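Local coordinates for arginine kinase (Anthopleura japonica, PDB 4RF6), which catalyses the reversible transfer of a phosphoryl group from ATP to L-arginine, giving phosphoarginine and ADP, with two kinase units in tandem on a single chain, at residues A[374-386]-A[413-426]. Sequence-based numbering, arbitrary orientation. Where two conformers were deposited one is given.
Sequences PEVLKNPEVKSLL and INSGVENLDSSCGV
Ile413 and Leu386 meet at about a right angle, with Leu386 CD1 3.7 Å from Ile413 CG2. Ile413 CD1, on its other branch, touches CG of the Pro374 ring. One turn on, Gly416 has no side chain, and Leu386 CD2 lies directly against its backbone, 3.7 Å from the carbonyl carbon. With CG of Leu386 anti to its own backbone N (chi1 173°), both methyls are carried down onto the helix 409-418. The carbonyl O of Gly416 takes a hydrogen bond from a water, which is also bonded to Ser384 OG at 2.7 Å. Val417 splits its branches: CG2 packs on CB and CG of Pro374, while CG1 faces CG2 of Val376. Past the helix end, in the type I turn 419-422, Leu420 sends CD2 back between two valines, 3.6 Å from Val376 CB and 4.0 Å from Val382 CG2. At Ser422 the carbonyl O presses on CB of Ser384. The chain then presents two successive carbonyls to the start of the helix 385-389. Ser423 O accepts from Leu385 N (2.9 Å, 157° at the hydrogen), and Cys424 O accepts from Leu386 N (3.1 Å), a bond more bent at the hydrogen (140°). Gly425 has a positive phi, a backbone shape that calls for glycine, and Val426 CG2 then touches Leu386 CD1; Val426 also packs on helix 438-448. Within the small N-terminal domain of the second kinase unit, Leu386, with Pro374, Val376 and Val382 ahead of it, thus packs on helix 409-418 and the segment after it, whose loop carbonyls hold the start of helix 385-389. The N-H groups of Leu385 and Leu386 go to that loop and that of Arg387 to the N-cap, Ser384 OG, whereas the buried Ser384 N has no partner in the model.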
loop_
_atom_site.group_PDB
_atom_site.type_symbol
_atom_site.label_atom_id
_atom_site.label_comp_id
_atom_site.label_asym_id
_atom_site.label_seq_id
_atom_site.Cartn_x
_atom_site.Cartn_y
_atom_site.Cartn_z
ATOM N N PRO A 374 -2.400 -29.200 11.535
ATOM C CA PRO A 374 -2.280 -29.111 10.075
ATOM C C PRO A 374 -2.063 -30.491 9.462
ATOM O O PRO A 374 -0.937 -30.991 9.474
ATOM C CB PRO A 374 -1.026 -28.245 9.875
ATOM C CG PRO A 374 -0.790 -27.570 11.203
ATOM C CD PRO A 374 -1.287 -28.530 12.229
ATOM N N GLU A 375 -3.127 -31.083 8.926
ATOM C CA GLU A 375 -3.077 -32.443 8.387
ATOM C C GLU A 375 -2.006 -32.637 7.311
ATOM O O GLU A 375 -1.444 -33.725 7.184
ATOM C CB GLU A 375 -4.447 -32.848 7.833
ATOM C CG GLU A 375 -4.725 -34.351 7.863
ATOM C CD GLU A 375 -5.022 -34.861 9.264
ATOM O OE1 GLU A 375 -5.358 -34.034 10.139
ATOM O OE2 GLU A 375 -4.921 -36.088 9.492
ATOM N N VAL A 376 -1.721 -31.581 6.549
ATOM C CA VAL A 376 -0.731 -31.647 5.471
ATOM C C VAL A 376 0.666 -32.025 5.975
ATOM O O VAL A 376 1.498 -32.520 5.214
ATOM C CB VAL A 376 -0.647 -30.321 4.673
ATOM C CG1 VAL A 376 -2.012 -29.904 4.159
ATOM C CG2 VAL A 376 -0.048 -29.213 5.525
ATOM N N LEU A 377 0.916 -31.793 7.260
ATOM C CA LEU A 377 2.212 -32.103 7.852
ATOM C C LEU A 377 2.379 -33.605 8.071
ATOM O O LEU A 377 3.500 -34.104 8.179
ATOM C CB LEU A 377 2.399 -31.357 9.175
ATOM C CG LEU A 377 2.585 -29.844 9.102
ATOM C CD1 LEU A 377 2.815 -29.247 10.485
ATOM C CD2 LEU A 377 3.737 -29.501 8.173
ATOM N N LYS A 378 1.261 -34.322 8.135
ATOM C CA LYS A 378 1.284 -35.764 8.378
ATOM C C LYS A 378 1.943 -36.542 7.234
ATOM O O LYS A 378 2.439 -37.653 7.432
ATOM C CB LYS A 378 -0.131 -36.285 8.642
ATOM C CG LYS A 378 -0.863 -35.555 9.761
ATOM C CD LYS A 378 -1.898 -36.457 10.409
ATOM C CE LYS A 378 -2.436 -35.862 11.703
ATOM N NZ LYS A 378 -3.222 -36.863 12.478
ATOM N N ASN A 379 1.939 -35.941 6.044
ATOM C CA ASN A 379 2.596 -36.497 4.860
ATOM C C ASN A 379 4.073 -36.800 5.102
ATOM O O ASN A 379 4.836 -35.916 5.496
ATOM C CB ASN A 379 2.456 -35.521 3.687
ATOM C CG ASN A 379 2.817 -36.142 2.341
ATOM O OD1 ASN A 379 3.505 -37.158 2.264
ATOM N ND2 ASN A 379 2.356 -35.509 1.266
ATOM N N PRO A 380 4.473 -38.062 4.872
ATOM C CA PRO A 380 5.848 -38.555 5.019
ATOM C C PRO A 380 6.913 -37.738 4.289
ATOM O O PRO A 380 7.892 -37.366 4.924
ATOM C CB PRO A 380 5.761 -39.969 4.448
ATOM C CG PRO A 380 4.391 -40.402 4.818
ATOM C CD PRO A 380 3.527 -39.171 4.655
ATOM N N GLU A 381 6.733 -37.454 3.001
ATOM C CA GLU A 381 7.792 -36.804 2.224
ATOM C C GLU A 381 7.954 -35.297 2.449
ATOM O O GLU A 381 8.704 -34.633 1.725
ATOM C CB GLU A 381 7.662 -37.111 0.731
ATOM C CG GLU A 381 8.378 -38.385 0.304
ATOM C CD GLU A 381 8.702 -38.398 -1.175
ATOM O OE1 GLU A 381 7.905 -38.959 -1.955
ATOM O OE2 GLU A 381 9.754 -37.844 -1.556
ATOM N N VAL A 382 7.258 -34.759 3.447
ATOM C CA VAL A 382 7.493 -33.385 3.887
ATOM C C VAL A 382 8.631 -33.378 4.911
ATOM O O VAL A 382 8.554 -34.058 5.933
ATOM C CB VAL A 382 6.228 -32.755 4.499
ATOM C CG1 VAL A 382 6.566 -31.429 5.166
ATOM C CG2 VAL A 382 5.153 -32.569 3.433
ATOM N N LYS A 383 9.683 -32.613 4.631
ATOM C CA LYS A 383 10.900 -32.671 5.437
ATOM C C LYS A 383 11.306 -31.340 6.074
ATOM O O LYS A 383 12.465 -31.152 6.443
ATOM C CB LYS A 383 12.052 -33.231 4.606
ATOM C CG LYS A 383 11.791 -34.634 4.108
ATOM C CD LYS A 383 11.615 -35.597 5.274
ATOM C CE LYS A 383 10.956 -36.895 4.830
ATOM N NZ LYS A 383 11.725 -37.593 3.764
ATOM N N SER A 384 10.353 -30.425 6.208
ATOM C CA SER A 384 10.610 -29.159 6.890
ATOM C C SER A 384 10.897 -29.393 8.374
ATOM O O SER A 384 10.475 -30.403 8.944
ATOM C CB SER A 384 9.414 -28.223 6.741
ATOM O OG SER A 384 8.277 -28.745 7.403
ATOM N N LEU A 385 11.627 -28.469 8.995
ATOM C CA LEU A 385 11.887 -28.548 10.432
ATOM C C LEU A 385 10.578 -28.377 11.203
ATOM O O LEU A 385 10.443 -28.842 12.338
ATOM C CB LEU A 385 12.892 -27.478 10.859
ATOM C CG LEU A 385 14.276 -27.522 10.213
ATOM C CD1 LEU A 385 15.106 -26.325 10.626
ATOM C CD2 LEU A 385 14.996 -28.803 10.584
ATOM N N LEU A 386 9.623 -27.693 10.576
ATOM C CA LEU A 386 8.285 -27.534 11.130
ATOM C C LEU A 386 7.659 -28.894 11.395
ATOM O O LEU A 386 7.198 -29.176 12.504
ATOM C CB LEU A 386 7.400 -26.730 10.175
ATOM C CG LEU A 386 5.921 -26.641 10.552
ATOM C CD1 LEU A 386 5.762 -26.012 11.932
ATOM C CD2 LEU A 386 5.116 -25.863 9.503
ATOM N N ILE A 413 3.752 -20.579 11.969
ATOM C CA ILE A 413 4.004 -21.771 11.167
ATOM C C ILE A 413 3.334 -21.709 9.796
ATOM O O ILE A 413 3.555 -22.580 8.949
ATOM C CB ILE A 413 3.539 -23.042 11.906
ATOM C CG1 ILE A 413 2.009 -23.138 11.880
ATOM C CG2 ILE A 413 4.070 -23.046 13.342
ATOM C CD1 ILE A 413 1.474 -24.444 12.416
ATOM N N ASN A 414 2.534 -20.670 9.570
ATOM C CA ASN A 414 1.707 -20.587 8.361
ATOM C C ASN A 414 2.458 -20.801 7.043
ATOM O O ASN A 414 2.007 -21.558 6.183
ATOM C CB ASN A 414 0.908 -19.276 8.324
ATOM C CG ASN A 414 -0.150 -19.276 7.236
ATOM O OD1 ASN A 414 -1.151 -19.992 7.331
ATOM N ND2 ASN A 414 0.069 -18.481 6.187
ATOM N N SER A 415 3.608 -20.154 6.888
ATOM C CA SER A 415 4.364 -20.271 5.646
ATOM C C SER A 415 4.829 -21.700 5.380
ATOM O O SER A 415 4.927 -22.124 4.225
ATOM C CB SER A 415 5.566 -19.330 5.658
ATOM O OG SER A 415 6.118 -19.211 4.359
ATOM N N GLY A 416 5.127 -22.439 6.447
ATOM C CA GLY A 416 5.549 -23.825 6.310
ATOM C C GLY A 416 4.370 -24.751 6.074
ATOM O O GLY A 416 4.524 -25.845 5.524
ATOM N N VAL A 417 3.189 -24.312 6.501
ATOM C CA VAL A 417 1.959 -25.051 6.236
ATOM C C VAL A 417 1.485 -24.801 4.797
ATOM O O VAL A 417 1.032 -25.728 4.118
ATOM C CB VAL A 417 0.855 -24.717 7.265
ATOM C CG1 VAL A 417 -0.485 -25.304 6.845
ATOM C CG2 VAL A 417 1.235 -25.244 8.640
ATOM N N GLU A 418 1.612 -23.558 4.326
ATOM C CA GLU A 418 1.231 -23.222 2.950
ATOM C C GLU A 418 2.280 -23.663 1.930
ATOM O O GLU A 418 1.950 -24.019 0.796
ATOM C CB GLU A 418 0.959 -21.720 2.803
ATOM C CG GLU A 418 -0.295 -21.235 3.517
ATOM C CD GLU A 418 -1.574 -21.869 2.980
ATOM O OE1 GLU A 418 -1.613 -22.234 1.786
ATOM O OE2 GLU A 418 -2.538 -21.994 3.762
ATOM N N ASN A 419 3.546 -23.632 2.333
ATOM C CA ASN A 419 4.631 -24.066 1.467
ATOM C C ASN A 419 5.305 -25.333 2.002
ATOM O O ASN A 419 6.325 -25.261 2.688
ATOM C CB ASN A 419 5.656 -22.943 1.284
ATOM C CG ASN A 419 5.044 -21.682 0.694
ATOM O OD1 ASN A 419 4.912 -21.553 -0.526
ATOM N ND2 ASN A 419 4.664 -20.745 1.560
ATOM N N LEU A 420 4.730 -26.486 1.664
ATOM C CA LEU A 420 5.177 -27.789 2.164
ATOM C C LEU A 420 6.659 -28.054 1.905
ATOM O O LEU A 420 7.299 -28.820 2.630
ATOM C CB LEU A 420 4.342 -28.905 1.532
ATOM C CG LEU A 420 2.827 -28.840 1.717
ATOM C CD1 LEU A 420 2.092 -29.180 0.428
ATOM C CD2 LEU A 420 2.403 -29.782 2.817
ATOM N N ASP A 421 7.195 -27.410 0.873
ATOM C CA ASP A 421 8.581 -27.611 0.467
ATOM C C ASP A 421 9.543 -26.626 1.133
ATOM O O ASP A 421 10.674 -26.450 0.673
ATOM C CB ASP A 421 8.702 -27.479 -1.050
ATOM C CG ASP A 421 8.624 -26.033 -1.514
ATOM O OD1 ASP A 421 7.645 -25.341 -1.159
ATOM O OD2 ASP A 421 9.556 -25.587 -2.217
ATOM N N SER A 422 9.093 -25.970 2.199
ATOM C CA SER A 422 9.966 -25.063 2.939
ATOM C C SER A 422 11.025 -25.884 3.667
ATOM O O SER A 422 10.803 -27.060 3.974
ATOM C CB SER A 422 9.172 -24.245 3.961
ATOM O OG SER A 422 7.872 -23.931 3.493
ATOM N N SER A 423 12.171 -25.269 3.946
ATOM C CA SER A 423 13.215 -25.921 4.728
ATOM C C SER A 423 12.907 -25.797 6.215
ATOM O O SER A 423 12.900 -26.789 6.949
ATOM C CB SER A 423 14.579 -25.299 4.434
ATOM O OG SER A 423 15.022 -25.623 3.133
ATOM N N CYS A 424 12.665 -24.566 6.647
ATOM C CA CYS A 424 12.340 -24.290 8.039
ATOM C C CYS A 424 10.827 -24.284 8.213
ATOM O O CYS A 424 10.252 -25.218 8.781
ATOM C CB CYS A 424 12.932 -22.945 8.461
ATOM S SG CYS A 424 14.671 -22.728 7.994
ATOM N N GLY A 425 10.188 -23.231 7.717
ATOM C CA GLY A 425 8.743 -23.150 7.740
ATOM C C GLY A 425 8.197 -22.393 8.929
ATOM O O GLY A 425 6.982 -22.369 9.145
ATOM N N VAL A 426 9.088 -21.780 9.706
ATOM C CA VAL A 426 8.662 -21.025 10.883
ATOM C C VAL A 426 9.238 -19.614 10.899
ATOM O O VAL A 426 10.451 -19.414 10.756
ATOM C CB VAL A 426 9.010 -21.755 12.184
ATOM C CG1 VAL A 426 8.358 -21.061 13.365
ATOM C CG2 VAL A 426 8.514 -23.187 12.118
HETATM O O HOH W 1 6.482 -27.529 5.830
#